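Local structure of GlcNAc-alpha-1,4-Gal-releasing endo-beta-galactosidase (Clostridium perfringens, 1UPS) at residues 219-224 with 240-245. The protein probably hydrolyses O-glycosyl bonds as a calcium-binding family 16 endo-beta-galactosidase that releases GlcNAc-alpha-1,4-Gal. Numbering follows the deposited sequence.
Sequences MEWTPT and GSPDYE
The indole of Trp221 meets the 240-245 loop edge-on, its rim lined by the carbonyl oxygens of Pro242 and Tyr244, both in the ring plane. In the beta-sandwich (jelly-roll) fold of glycoside hydrolase family 16, this loop crosses from one antiparallel sheet (strand 233-239) to the other (strand 246-254), passing the end of strand 215-221. Tryptophan suits the place because it is broad and apolar yet carries one N-H: NE1 donates to Pro242 O at 3.0 Å, the oxygen only 1° out of the ring plane. With CG anti to the backbone N (chi1 164°), the ring reaches along the loop until CH2 lies 3.3 Å from Tyr244 O, a buried oxygen with no hydrogen-bond partner in the model. Tyr128 packs edge-to-face with the same indole. Pro242, buried, offers apolar carbons to two rings, CB lying 4.0 Å from Trp221 CZ2 and also over one face of Tyr244, offset toward its rim. Beyond the strand end, Thr222 OG1 accepts from Thr224 N, forming an ST turn, and this turn presents carbonyls to the loop. Gly240 N donates to Thr224 O at 2.9 Å; at its backbone angles a beta carbon would press against the preceding carbonyl oxygen, so glycine fits. Ser241 CB points toward the strand end, 3.6 Å from Trp221 CD1, and OG donates to Thr222 O over 2.6 Å, in the carbonyl plane.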
loop_
_atom_site.group_PDB
_atom_site.type_symbol
_atom_site.label_atom_id
_atom_site.label_comp_id
_atom_site.label_asym_id
_atom_site.label_seq_id
_atom_site.Cartn_x
_atom_site.Cartn_y
_atom_site.Cartn_z
ATOM N N MET A 219 0.779 -6.446 2.192
ATOM C CA MET A 219 0.037 -5.923 1.061
ATOM C C MET A 219 -0.650 -7.071 0.328
ATOM O O MET A 219 -0.003 -8.059 -0.057
ATOM C CB MET A 219 0.969 -5.190 0.077
ATOM C CG MET A 219 0.239 -4.834 -1.244
ATOM S SD MET A 219 1.372 -4.158 -2.496
ATOM C CE MET A 219 2.244 -5.617 -2.958
ATOM N N GLU A 220 -1.954 -6.929 0.101
ATOM C CA GLU A 220 -2.629 -7.819 -0.835
ATOM C C GLU A 220 -2.808 -7.083 -2.157
ATOM O O GLU A 220 -3.449 -6.024 -2.223
ATOM C CB GLU A 220 -3.982 -8.334 -0.301
ATOM C CG GLU A 220 -4.563 -9.404 -1.231
ATOM C CD GLU A 220 -5.429 -10.443 -0.525
ATOM O OE1 GLU A 220 -5.270 -11.654 -0.797
ATOM O OE2 GLU A 220 -6.272 -10.050 0.287
ATOM N N TRP A 221 -2.205 -7.651 -3.195
ATOM C CA TRP A 221 -2.179 -7.064 -4.531
ATOM C C TRP A 221 -3.075 -7.947 -5.392
ATOM O O TRP A 221 -2.785 -9.119 -5.610
ATOM C CB TRP A 221 -0.726 -7.032 -5.029
ATOM C CG TRP A 221 -0.483 -6.825 -6.522
ATOM C CD1 TRP A 221 -1.293 -6.198 -7.448
ATOM C CD2 TRP A 221 0.682 -7.226 -7.225
ATOM N NE1 TRP A 221 -0.686 -6.202 -8.687
ATOM C CE2 TRP A 221 0.524 -6.836 -8.582
ATOM C CE3 TRP A 221 1.850 -7.909 -6.854
ATOM C CZ2 TRP A 221 1.484 -7.117 -9.565
ATOM C CZ3 TRP A 221 2.811 -8.168 -7.820
ATOM C CH2 TRP A 221 2.621 -7.770 -9.165
ATOM N N THR A 222 -4.203 -7.388 -5.818
ATOM C CA THR A 222 -5.165 -8.108 -6.655
ATOM C C THR A 222 -5.264 -7.362 -7.992
ATOM O O THR A 222 -4.707 -6.281 -8.139
ATOM C CB THR A 222 -6.561 -8.157 -5.997
ATOM O OG1 THR A 222 -7.147 -6.844 -6.024
ATOM C CG2 THR A 222 -6.466 -8.508 -4.508
ATOM N N PRO A 223 -5.993 -7.915 -8.954
ATOM C CA PRO A 223 -6.257 -7.201 -10.207
ATOM C C PRO A 223 -6.971 -5.861 -10.015
ATOM O O PRO A 223 -6.949 -5.034 -10.935
ATOM C CB PRO A 223 -7.157 -8.182 -10.967
ATOM C CG PRO A 223 -6.743 -9.490 -10.461
ATOM C CD PRO A 223 -6.566 -9.276 -8.972
ATOM N N THR A 224 -7.573 -5.642 -8.849
ATOM C CA THR A 224 -8.385 -4.448 -8.595
ATOM C C THR A 224 -7.685 -3.358 -7.770
ATOM O O THR A 224 -7.931 -2.151 -7.971
ATOM C CB THR A 224 -9.692 -4.879 -7.881
ATOM O OG1 THR A 224 -10.490 -5.624 -8.805
ATOM C CG2 THR A 224 -10.579 -3.678 -7.544
ATOM N N GLY A 240 -6.499 0.330 -8.226
ATOM C CA GLY A 240 -5.610 0.217 -9.379
ATOM C C GLY A 240 -4.386 -0.598 -8.984
ATOM O O GLY A 240 -3.960 -0.564 -7.833
ATOM N N SER A 241 -3.830 -1.366 -9.913
ATOM C CA SER A 241 -2.687 -2.226 -9.580
ATOM C C SER A 241 -1.956 -2.613 -10.848
ATOM O O SER A 241 -2.576 -2.673 -11.921
ATOM C CB SER A 241 -3.146 -3.499 -8.845
ATOM O OG SER A 241 -3.701 -4.453 -9.749
ATOM N N PRO A 242 -0.655 -2.874 -10.729
ATOM C CA PRO A 242 0.132 -3.353 -11.867
ATOM C C PRO A 242 -0.368 -4.694 -12.374
ATOM O O PRO A 242 -0.898 -5.492 -11.599
ATOM C CB PRO A 242 1.538 -3.480 -11.295
ATOM C CG PRO A 242 1.533 -2.537 -10.114
ATOM C CD PRO A 242 0.169 -2.724 -9.506
ATOM N N ASP A 243 -0.222 -4.933 -13.674
ATOM C CA ASP A 243 -0.694 -6.193 -14.254
ATOM C C ASP A 243 0.417 -7.018 -14.923
ATOM O O ASP A 243 0.249 -7.563 -16.044
ATOM C CB ASP A 243 -1.885 -5.936 -15.187
ATOM C CG ASP A 243 -1.513 -5.137 -16.426
ATOM O OD1 ASP A 243 -0.464 -4.449 -16.440
ATOM O OD2 ASP A 243 -2.228 -5.153 -17.455
ATOM N N TYR A 244 1.548 -7.114 -14.224
ATOM C CA TYR A 244 2.731 -7.835 -14.706
ATOM C C TYR A 244 3.547 -8.265 -13.503
ATOM O O TYR A 244 3.278 -7.825 -12.384
ATOM C CB TYR A 244 3.603 -6.954 -15.625
ATOM C CG TYR A 244 3.644 -5.519 -15.205
ATOM C CD1 TYR A 244 4.493 -5.094 -14.172
ATOM C CD2 TYR A 244 2.816 -4.578 -15.818
ATOM C CE1 TYR A 244 4.515 -3.756 -13.773
ATOM C CE2 TYR A 244 2.839 -3.233 -15.423
ATOM C CZ TYR A 244 3.691 -2.841 -14.408
ATOM O OH TYR A 244 3.715 -1.531 -14.005
ATOM N N GLU A 245 4.532 -9.122 -13.731
ATOM C CA GLU A 245 5.355 -9.633 -12.632
ATOM C C GLU A 245 6.237 -8.524 -12.076
ATOM O O GLU A 245 6.683 -7.652 -12.820
ATOM C CB GLU A 245 6.221 -10.804 -13.098
ATOM C CG GLU A 245 5.403 -12.036 -13.469
ATOM C CD GLU A 245 6.197 -13.326 -13.399
ATOM O OE1 GLU A 245 7.425 -13.280 -13.208
ATOM O OE2 GLU A 245 5.577 -14.402 -13.562
#